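Local coordinates for glycosyltransferase-stabilizing protein Gtf2 (Streptococcus gordonii, PDB 5E9T), which works, as Gtf2 (GtfB), with Gtf1 (GtfA) in the complex that attaches the first GlcNAc from UDP-GlcNAc to the serine-rich repeat protein GspB, binding that substrate, at residues B[71-79]-B[91-100]; B[152-163]-B[173-182]. All blocks are in the same frame, centred on the assembly; numbering follows the deposited sequence.

Interaction 1. Residues B[71-79]-B[91-100]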
loop_
_atom_site.group_PDB
_atom_site.type_symbol
_atom_site.label_atom_id
_atom_site.label_comp_id
_atom_site.label_asym_id
_atom_site.label_seq_id
_atom_site.Cartn_x
_atom_site.Cartn_y
_atom_site.Cartn_z
ATOM N N GLU B 71 -6.701 -3.319 -13.726
ATOM C CA GLU B 71 -6.483 -2.772 -15.060
ATOM C C GLU B 71 -5.295 -3.456 -15.728
ATOM O O GLU B 71 -4.175 -3.411 -15.207
ATOM C CB GLU B 71 -6.256 -1.261 -14.970
ATOM C CG GLU B 71 -5.637 -0.622 -16.197
ATOM C CD GLU B 71 -5.157 0.795 -15.929
ATOM O OE1 GLU B 71 -5.129 1.606 -16.879
ATOM O OE2 GLU B 71 -4.811 1.098 -14.766
ATOM N N ILE B 72 -5.542 -4.077 -16.881
ATOM C CA ILE B 72 -4.491 -4.674 -17.700
ATOM C C ILE B 72 -4.171 -3.722 -18.842
ATOM O O ILE B 72 -5.076 -3.265 -19.552
ATOM C CB ILE B 72 -4.908 -6.051 -18.244
ATOM C CG1 ILE B 72 -5.524 -6.920 -17.149
ATOM C CG2 ILE B 72 -3.711 -6.757 -18.852
ATOM C CD1 ILE B 72 -5.945 -8.297 -17.638
ATOM N N THR B 73 -2.886 -3.413 -19.013
ATOM C CA THR B 73 -2.395 -2.626 -20.137
ATOM C C THR B 73 -1.143 -3.294 -20.682
ATOM O O THR B 73 -0.560 -4.172 -20.041
ATOM C CB THR B 73 -2.062 -1.181 -19.741
ATOM O OG1 THR B 73 -0.817 -1.158 -19.034
ATOM C CG2 THR B 73 -3.147 -0.589 -18.863
ATOM N N GLY B 74 -0.717 -2.873 -21.866
ATOM C CA GLY B 74 0.567 -3.320 -22.373
ATOM C C GLY B 74 0.869 -2.757 -23.746
ATOM O O GLY B 74 -0.030 -2.357 -24.495
ATOM N N ASP B 75 2.164 -2.719 -24.048
ATOM C CA ASP B 75 2.735 -2.381 -25.343
ATOM C C ASP B 75 3.141 -3.660 -26.089
ATOM O O ASP B 75 2.705 -4.766 -25.748
ATOM C CB ASP B 75 3.896 -1.391 -25.168
ATOM C CG ASP B 75 5.093 -1.991 -24.448
ATOM O OD1 ASP B 75 5.087 -3.200 -24.128
ATOM O OD2 ASP B 75 6.061 -1.236 -24.211
ATOM N N HIS B 76 3.944 -3.504 -27.144
ATOM C CA HIS B 76 4.383 -4.623 -27.966
ATOM C C HIS B 76 5.461 -5.492 -27.320
ATOM O O HIS B 76 5.703 -6.596 -27.821
ATOM C CB HIS B 76 4.886 -4.106 -29.321
ATOM C CG HIS B 76 6.156 -3.314 -29.240
ATOM N ND1 HIS B 76 6.179 -1.977 -28.903
ATOM C CD2 HIS B 76 7.443 -3.665 -29.470
ATOM C CE1 HIS B 76 7.427 -1.543 -28.919
ATOM N NE2 HIS B 76 8.213 -2.547 -29.260
ATOM N N GLN B 77 6.173 -5.025 -26.289
ATOM C CA GLN B 77 7.150 -5.894 -25.635
ATOM C C GLN B 77 6.741 -6.465 -24.278
ATOM O O GLN B 77 7.409 -7.393 -23.807
ATOM C CB GLN B 77 8.487 -5.155 -25.472
ATOM C CG GLN B 77 8.357 -3.674 -25.199
ATOM C CD GLN B 77 9.706 -3.003 -25.066
ATOM O OE1 GLN B 77 10.744 -3.665 -25.091
ATOM N NE2 GLN B 77 9.700 -1.682 -24.930
ATOM N N VAL B 78 5.655 -5.994 -23.657
ATOM C CA VAL B 78 5.316 -6.435 -22.301
ATOM C C VAL B 78 3.925 -5.940 -21.915
ATOM O O VAL B 78 3.291 -5.194 -22.670
ATOM C CB VAL B 78 6.378 -5.955 -21.290
ATOM C CG1 VAL B 78 6.158 -4.492 -20.931
ATOM C CG2 VAL B 78 6.414 -6.846 -20.050
ATOM N N ALA B 79 3.451 -6.325 -20.729
ATOM C CA ALA B 79 2.144 -5.902 -20.241
ATOM C C ALA B 79 2.205 -5.752 -18.724
ATOM O O ALA B 79 3.234 -6.015 -18.093
ATOM C CB ALA B 79 1.051 -6.886 -20.669
ATOM N N ILE B 91 3.136 -9.096 -17.145
ATOM C CA ILE B 91 2.742 -10.145 -18.079
ATOM C C ILE B 91 3.815 -10.245 -19.151
ATOM O O ILE B 91 4.084 -9.271 -19.865
ATOM C CB ILE B 91 1.366 -9.869 -18.701
ATOM C CG1 ILE B 91 0.275 -9.975 -17.645
ATOM C CG2 ILE B 91 1.107 -10.832 -19.846
ATOM C CD1 ILE B 91 -0.684 -8.826 -17.676
ATOM N N HIS B 92 4.424 -11.421 -19.268
ATOM C CA HIS B 92 5.523 -11.646 -20.193
ATOM C C HIS B 92 5.030 -12.375 -21.432
ATOM O O HIS B 92 4.212 -13.297 -21.345
ATOM C CB HIS B 92 6.641 -12.437 -19.522
ATOM C CG HIS B 92 7.339 -11.676 -18.443
ATOM N ND1 HIS B 92 8.149 -10.592 -18.706
ATOM C CD2 HIS B 92 7.339 -11.830 -17.098
ATOM C CE1 HIS B 92 8.624 -10.114 -17.569
ATOM N NE2 HIS B 92 8.148 -10.848 -16.579
ATOM N N TYR B 93 5.545 -11.961 -22.583
ATOM C CA TYR B 93 5.031 -12.407 -23.868
ATOM C C TYR B 93 5.766 -13.651 -24.345
ATOM O O TYR B 93 6.998 -13.661 -24.425
ATOM C CB TYR B 93 5.163 -11.288 -24.898
ATOM C CG TYR B 93 4.165 -10.179 -24.688
ATOM C CD1 TYR B 93 2.950 -10.431 -24.071
ATOM C CD2 TYR B 93 4.435 -8.882 -25.104
ATOM C CE1 TYR B 93 2.028 -9.425 -23.874
ATOM C CE2 TYR B 93 3.517 -7.869 -24.917
ATOM C CZ TYR B 93 2.317 -8.146 -24.298
ATOM O OH TYR B 93 1.395 -7.145 -24.101
ATOM N N ALA B 94 5.003 -14.699 -24.648
ATOM C CA ALA B 94 5.561 -15.840 -25.358
ATOM C C ALA B 94 6.059 -15.382 -26.714
ATOM O O ALA B 94 5.328 -14.724 -27.460
ATOM C CB ALA B 94 4.509 -16.935 -25.526
ATOM N N SER B 95 7.282 -15.755 -27.063
ATOM C CA SER B 95 7.876 -15.197 -28.270
ATOM C C SER B 95 7.413 -16.079 -29.419
ATOM O O SER B 95 7.933 -17.174 -29.643
ATOM C CB SER B 95 9.396 -15.143 -28.159
ATOM O OG SER B 95 10.002 -15.137 -29.439
ATOM N N GLN B 96 6.460 -15.552 -30.178
ATOM C CA GLN B 96 5.802 -16.236 -31.275
ATOM C C GLN B 96 5.634 -15.222 -32.391
ATOM O O GLN B 96 5.767 -14.013 -32.176
ATOM C CB GLN B 96 4.428 -16.805 -30.875
ATOM C CG GLN B 96 4.436 -18.203 -30.269
ATOM C CD GLN B 96 3.082 -18.895 -30.392
ATOM O OE1 GLN B 96 2.131 -18.329 -30.932
ATOM N NE2 GLN B 96 2.995 -20.126 -29.898
ATOM N N ALA B 97 5.349 -15.722 -33.594
ATOM C CA ALA B 97 5.018 -14.828 -34.696
ATOM C C ALA B 97 3.883 -13.893 -34.297
ATOM O O ALA B 97 3.966 -12.673 -34.477
ATOM C CB ALA B 97 4.650 -15.640 -35.939
ATOM N N ARG B 98 2.823 -14.454 -33.727
ATOM C CA ARG B 98 1.763 -13.639 -33.158
ATOM C C ARG B 98 2.261 -12.959 -31.886
ATOM O O ARG B 98 2.946 -13.572 -31.061
ATOM C CB ARG B 98 0.541 -14.509 -32.866
ATOM C CG ARG B 98 0.280 -15.567 -33.930
ATOM C CD ARG B 98 -0.890 -16.473 -33.568
ATOM N NE ARG B 98 -0.472 -17.654 -32.818
ATOM C CZ ARG B 98 -1.286 -18.651 -32.482
ATOM N NH1 ARG B 98 -2.564 -18.613 -32.833
ATOM N NH2 ARG B 98 -0.824 -19.688 -31.796
ATOM N N GLY B 99 1.928 -11.675 -31.736
ATOM C CA GLY B 99 2.380 -10.919 -30.589
ATOM C C GLY B 99 1.373 -10.894 -29.452
ATOM O O GLY B 99 0.186 -11.153 -29.643
ATOM N N ARG B 100 1.881 -10.574 -28.258
ATOM C CA ARG B 100 1.076 -10.380 -27.052
ATOM C C ARG B 100 0.392 -11.661 -26.582
ATOM O O ARG B 100 -0.723 -11.620 -26.054
ATOM C CB ARG B 100 0.036 -9.271 -27.246
ATOM C CG ARG B 100 0.628 -7.953 -27.686
ATOM C CD ARG B 100 -0.345 -6.817 -27.477
ATOM N NE ARG B 100 0.322 -5.525 -27.586
ATOM C CZ ARG B 100 -0.288 -4.358 -27.424
ATOM N NH1 ARG B 100 -1.581 -4.320 -27.143
ATOM N NH2 ARG B 100 0.396 -3.229 -27.541
#
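Ala79 and Ile91 form an antiparallel hydrogen-bonded pair at the meeting of strands 79-83 and 86-94; the bond from Ile91 N to Ala79 O is 3.2 Å long with 163° at the hydrogen, and the return bond from Ala79 N to Ile91 O is weak. Their side chains share one face of the sheet, CB of Ala79 lying 3.6 Å from CB of Ile91. Ile91 CD1 also meets Ile72 CG2 (3.9 Å), the side chains crossing at about a right angle.

Beyond this pair Tyr93 packs against the turn between strands 71-74 and 79-83. That turn is shaped by an Asx motif, in which Asp75 OD1 accepts from Val78 N (2.9 Å). With chi1 at -73°, CG of Tyr93 stands beside its own backbone N, and CD2 lies along the Gln77-Val78 peptide, 3.4 Å from Gln77 C. Arg100 CA lies over one face of the Tyr93 ring, offset toward the rim, and Asp75 O at its edge, near the ring plane. Arg100 arrives by an extended chain, its NE 3.1 Å from Asp75 O, with Gly74 O over one guanidinium face and a cation-pi contact to Phe61.

The Tyr93 hydroxyl has two carbonyls near, Asp75 O and Val78 O, and one proton to offer. The positive charge of Arg100 would probably ease the closeness of the Gly74 and Asp75 carbonyls.

Interaction 2. Residues B[152-163]-B[173-182]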
loop_
_atom_site.group_PDB
_atom_site.type_symbol
_atom_site.label_atom_id
_atom_site.label_comp_id
_atom_site.label_asym_id
_atom_site.label_seq_id
_atom_site.Cartn_x
_atom_site.Cartn_y
_atom_site.Cartn_z
ATOM N N ILE B 152 3.207 -32.177 -9.543
ATOM C CA ILE B 152 4.645 -32.104 -9.299
ATOM C C ILE B 152 4.945 -30.888 -8.435
ATOM O O ILE B 152 4.582 -29.763 -8.793
ATOM C CB ILE B 152 5.462 -32.014 -10.604
ATOM C CG1 ILE B 152 5.231 -33.236 -11.492
ATOM C CG2 ILE B 152 6.944 -31.841 -10.288
ATOM C CD1 ILE B 152 5.841 -33.098 -12.871
ATOM N N VAL B 153 5.636 -31.110 -7.323
ATOM C CA VAL B 153 6.140 -30.045 -6.467
ATOM C C VAL B 153 7.654 -30.195 -6.436
ATOM O O VAL B 153 8.173 -31.152 -5.847
ATOM C CB VAL B 153 5.555 -30.120 -5.050
ATOM C CG1 VAL B 153 5.808 -28.827 -4.298
ATOM C CG2 VAL B 153 4.070 -30.462 -5.094
ATOM N N GLU B 154 8.371 -29.263 -7.054
ATOM C CA GLU B 154 9.829 -29.334 -7.106
ATOM C C GLU B 154 10.408 -28.292 -6.162
ATOM O O GLU B 154 10.291 -27.086 -6.407
ATOM C CB GLU B 154 10.367 -29.139 -8.522
ATOM C CG GLU B 154 11.892 -29.075 -8.555
ATOM C CD GLU B 154 12.486 -29.444 -9.903
ATOM O OE1 GLU B 154 11.713 -29.706 -10.850
ATOM O OE2 GLU B 154 13.733 -29.481 -10.011
ATOM N N ASN B 155 11.053 -28.764 -5.100
ATOM C CA ASN B 155 11.702 -27.888 -4.136
ATOM C C ASN B 155 13.021 -27.405 -4.725
ATOM O O ASN B 155 13.901 -28.214 -5.030
ATOM C CB ASN B 155 11.924 -28.644 -2.827
ATOM C CG ASN B 155 12.424 -27.759 -1.709
ATOM O OD1 ASN B 155 13.336 -26.950 -1.893
ATOM N ND2 ASN B 155 11.829 -27.911 -0.531
ATOM N N HIS B 156 13.163 -26.090 -4.882
ATOM C CA HIS B 156 14.349 -25.551 -5.537
ATOM C C HIS B 156 15.538 -25.407 -4.596
ATOM O O HIS B 156 16.669 -25.277 -5.073
ATOM C CB HIS B 156 14.031 -24.197 -6.178
ATOM C CG HIS B 156 13.071 -24.286 -7.324
ATOM N ND1 HIS B 156 13.123 -25.296 -8.260
ATOM C CD2 HIS B 156 12.029 -23.499 -7.680
ATOM C CE1 HIS B 156 12.159 -25.124 -9.146
ATOM N NE2 HIS B 156 11.479 -24.043 -8.815
ATOM N N VAL B 157 15.316 -25.407 -3.282
ATOM C CA VAL B 157 16.439 -25.315 -2.356
ATOM C C VAL B 157 17.103 -26.674 -2.171
ATOM O O VAL B 157 18.333 -26.791 -2.228
ATOM C CB VAL B 157 15.984 -24.717 -1.013
ATOM C CG1 VAL B 157 17.180 -24.527 -0.094
ATOM C CG2 VAL B 157 15.271 -23.393 -1.236
ATOM N N THR B 158 16.307 -27.718 -1.927
ATOM C CA THR B 158 16.858 -29.052 -1.718
ATOM C C THR B 158 16.996 -29.868 -2.996
ATOM O O THR B 158 17.724 -30.866 -2.996
ATOM C CB THR B 158 15.985 -29.851 -0.743
ATOM O OG1 THR B 158 14.761 -30.223 -1.390
ATOM C CG2 THR B 158 15.670 -29.031 0.492
ATOM N N GLY B 159 16.330 -29.472 -4.080
ATOM C CA GLY B 159 16.261 -30.290 -5.272
ATOM C C GLY B 159 15.203 -31.373 -5.253
ATOM O O GLY B 159 14.878 -31.919 -6.316
ATOM N N ASP B 160 14.648 -31.699 -4.086
ATOM C CA ASP B 160 13.678 -32.784 -3.983
ATOM C C ASP B 160 12.469 -32.518 -4.871
ATOM O O ASP B 160 11.901 -31.423 -4.857
ATOM C CB ASP B 160 13.231 -32.961 -2.530
ATOM C CG ASP B 160 14.368 -33.361 -1.612
ATOM O OD1 ASP B 160 15.087 -34.330 -1.935
ATOM O OD2 ASP B 160 14.546 -32.706 -0.565
ATOM N N ILE B 161 12.080 -33.525 -5.647
ATOM C CA ILE B 161 10.909 -33.450 -6.513
ATOM C C ILE B 161 9.863 -34.407 -5.963
ATOM O O ILE B 161 10.091 -35.621 -5.906
ATOM C CB ILE B 161 11.252 -33.787 -7.971
ATOM C CG1 ILE B 161 12.197 -32.734 -8.553
ATOM C CG2 ILE B 161 9.980 -33.900 -8.804
ATOM C CD1 ILE B 161 12.518 -32.950 -10.017
ATOM N N ILE B 162 8.722 -33.863 -5.554
ATOM C CA ILE B 162 7.615 -34.660 -5.043
ATOM C C ILE B 162 6.654 -34.884 -6.198
ATOM O O ILE B 162 6.021 -33.941 -6.689
ATOM C CB ILE B 162 6.915 -33.984 -3.857
ATOM C CG1 ILE B 162 7.928 -33.642 -2.764
ATOM C CG2 ILE B 162 5.830 -34.892 -3.295
ATOM C CD1 ILE B 162 7.311 -32.943 -1.577
ATOM N N LEU B 163 6.550 -36.134 -6.633
ATOM C CA LEU B 163 5.704 -36.526 -7.752
ATOM C C LEU B 163 4.495 -37.265 -7.205
ATOM O O LEU B 163 4.639 -38.345 -6.623
ATOM C CB LEU B 163 6.473 -37.411 -8.733
ATOM C CG LEU B 163 5.673 -37.981 -9.904
ATOM C CD1 LEU B 163 5.039 -36.857 -10.699
ATOM C CD2 LEU B 163 6.554 -38.831 -10.800
ATOM N N PHE B 173 11.570 -37.791 -5.442
ATOM C CA PHE B 173 12.780 -37.973 -6.234
ATOM C C PHE B 173 13.844 -37.010 -5.732
ATOM O O PHE B 173 13.629 -35.794 -5.719
ATOM C CB PHE B 173 12.501 -37.749 -7.720
ATOM C CG PHE B 173 11.584 -38.770 -8.315
ATOM C CD1 PHE B 173 12.086 -39.958 -8.814
ATOM C CD2 PHE B 173 10.220 -38.553 -8.359
ATOM C CE1 PHE B 173 11.243 -40.907 -9.352
ATOM C CE2 PHE B 173 9.372 -39.501 -8.899
ATOM C CZ PHE B 173 9.885 -40.678 -9.396
ATOM N N LYS B 174 14.995 -37.554 -5.333
ATOM C CA LYS B 174 16.022 -36.734 -4.704
ATOM C C LYS B 174 16.630 -35.705 -5.652
ATOM O O LYS B 174 17.246 -34.744 -5.180
ATOM C CB LYS B 174 17.125 -37.626 -4.129
ATOM C CG LYS B 174 16.609 -38.884 -3.438
ATOM C CD LYS B 174 15.764 -38.570 -2.206
ATOM C CE LYS B 174 14.775 -39.700 -1.921
ATOM N NZ LYS B 174 14.064 -39.552 -0.619
ATOM N N SER B 175 16.479 -35.868 -6.964
ATOM C CA SER B 175 17.136 -34.958 -7.894
ATOM C C SER B 175 16.404 -34.950 -9.229
ATOM O O SER B 175 15.586 -35.826 -9.525
ATOM C CB SER B 175 18.607 -35.330 -8.097
ATOM O OG SER B 175 18.745 -36.326 -9.098
ATOM N N ARG B 176 16.722 -33.932 -10.035
ATOM C CA ARG B 176 16.139 -33.802 -11.368
ATOM C C ARG B 176 16.516 -34.979 -12.258
ATOM O O ARG B 176 15.703 -35.438 -13.071
ATOM C CB ARG B 176 16.599 -32.487 -12.000
ATOM C CG ARG B 176 16.039 -32.214 -13.379
ATOM C CD ARG B 176 15.426 -30.826 -13.437
ATOM N NE ARG B 176 16.411 -29.768 -13.233
ATOM C CZ ARG B 176 16.132 -28.588 -12.690
ATOM N NH1 ARG B 176 14.899 -28.323 -12.284
ATOM N NH2 ARG B 176 17.085 -27.676 -12.542
ATOM N N VAL B 177 17.752 -35.472 -12.128
ATOM C CA VAL B 177 18.172 -36.643 -12.892
ATOM C C VAL B 177 17.285 -37.833 -12.561
ATOM O O VAL B 177 16.780 -38.522 -13.454
ATOM C CB VAL B 177 19.657 -36.956 -12.627
ATOM C CG1 VAL B 177 19.995 -38.356 -13.105
ATOM C CG2 VAL B 177 20.545 -35.933 -13.314
ATOM N N ASP B 178 17.059 -38.074 -11.268
ATOM C CA ASP B 178 16.224 -39.200 -10.865
ATOM C C ASP B 178 14.790 -39.049 -11.357
ATOM O O ASP B 178 14.104 -40.054 -11.577
ATOM C CB ASP B 178 16.260 -39.357 -9.345
ATOM C CG ASP B 178 17.581 -39.914 -8.851
ATOM O OD1 ASP B 178 17.712 -41.154 -8.786
ATOM O OD2 ASP B 178 18.488 -39.113 -8.538
ATOM N N PHE B 179 14.318 -37.816 -11.546
ATOM C CA PHE B 179 12.968 -37.630 -12.067
ATOM C C PHE B 179 12.900 -37.972 -13.550
ATOM O O PHE B 179 12.006 -38.708 -13.985
ATOM C CB PHE B 179 12.491 -36.198 -11.826
ATOM C CG PHE B 179 11.116 -35.929 -12.365
ATOM C CD1 PHE B 179 10.072 -36.794 -12.084
ATOM C CD2 PHE B 179 10.868 -34.822 -13.159
ATOM C CE1 PHE B 179 8.805 -36.559 -12.581
ATOM C CE2 PHE B 179 9.602 -34.580 -13.658
ATOM C CZ PHE B 179 8.570 -35.451 -13.369
ATOM N N ILE B 180 13.836 -37.439 -14.341
ATOM C CA ILE B 180 13.880 -37.738 -15.773
ATOM C C ILE B 180 13.970 -39.239 -15.995
ATOM O O ILE B 180 13.309 -39.807 -16.871
ATOM C CB ILE B 180 15.068 -37.006 -16.423
ATOM C CG1 ILE B 180 14.969 -35.499 -16.194
ATOM C CG2 ILE B 180 15.136 -37.308 -17.910
ATOM C CD1 ILE B 180 16.272 -34.768 -16.447
ATOM N N ARG B 181 14.785 -39.901 -15.187
ATOM C CA ARG B 181 14.986 -41.338 -15.270
ATOM C C ARG B 181 13.700 -42.114 -15.053
ATOM O O ARG B 181 13.419 -43.078 -15.780
ATOM C CB ARG B 181 16.021 -41.702 -14.229
ATOM C CG ARG B 181 17.392 -41.286 -14.670
ATOM C CD ARG B 181 17.929 -42.339 -15.564
ATOM N NE ARG B 181 18.602 -43.332 -14.758
ATOM C CZ ARG B 181 18.346 -44.631 -14.773
ATOM N NH1 ARG B 181 19.040 -45.413 -13.967
ATOM N NH2 ARG B 181 17.407 -45.165 -15.550
ATOM N N PHE B 182 12.937 -41.731 -14.037
ATOM C CA PHE B 182 11.613 -42.293 -13.859
ATOM C C PHE B 182 10.782 -42.108 -15.119
ATOM O O PHE B 182 10.069 -43.022 -15.546
ATOM C CB PHE B 182 10.954 -41.632 -12.659
ATOM C CG PHE B 182 9.512 -41.950 -12.524
ATOM C CD1 PHE B 182 8.556 -41.142 -13.113
ATOM C CD2 PHE B 182 9.108 -43.049 -11.796
ATOM C CE1 PHE B 182 7.226 -41.433 -12.989
ATOM C CE2 PHE B 182 7.779 -43.345 -11.661
ATOM C CZ PHE B 182 6.833 -42.535 -12.259
#
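Leu163 drives its CD2 methyl among three phenylalanines: it lies 3.5 Å from CE2 of Phe173, 3.7 Å from CE1 of Phe179 and 3.5 Å from CE1 of Phe182. Chi1 of 176° sets CG of Leu163 anti to its backbone N, which sends the branch across to the helix, while its CB stays at the edge of the Phe173 ring, in plane. Next to it Ile161 lays CG2 over one face of Phe179 and brings CD1 to 3.7 Å from CB of the same residue. Ile152 CD1 reaches Phe179 CZ from the neighbouring strand, and Tyr45 meets that ring.

Beside these rings Ile161 and Phe173 form an antiparallel hydrogen-bonded pair. Both backbone bonds between them, N to O, are nearly straight. Strand 171-173 is an outermost strand of the sheet within this chain, and the chain passes from it through the N-cap residue Ser175 into helix 176-186. Its segment 176-182 and strand 161-163 differ by 28° in N-to-C direction, roughly parallel, with a closest approach of 9.6 Å between axes.

The packed part has a polar flank: Arg176, bent at chi2 and chi3, brings NH1 to Glu154 OE2 in a 2.8 Å salt bridge, their planes 54° apart; hydrogen bonds join Tyr45 OH to Glu154 OE1 and Tyr201 OH to Arg176 NH2. Asp160 and Lys174 are looser: OD1 stays 4.3 Å from CD and 5.5 Å from NZ. NZ hydrogen-bonds Gln111 of the Gtf1 (GtfA) chain, where OD1 has a salt bridge to Arg133 and a hydrogen bond to Ser132.

How the interactions relate
Interactions 1 and 2 lie near the two ends of one antiparallel sheet whose strands follow each other in chain order: 71-79 with 91-100 draws on the first three, 152-163 with 173-182 on the last three. Their centres are about 32 Å apart and their nearest atoms about 15 Å, so they do not touch, and interaction 1 closes before interaction 2 opens. The sheet is inserted between strands 41-42 and 194-196 of the parallel sheet, and helix 176-186 in interaction 2 leads back to it. Residues of both contacts touch the Gtf1 (GtfA) chain, consistent with this sheet of Gtf2 (GtfB) helping to build the GtfA-GtfB heterotetramer.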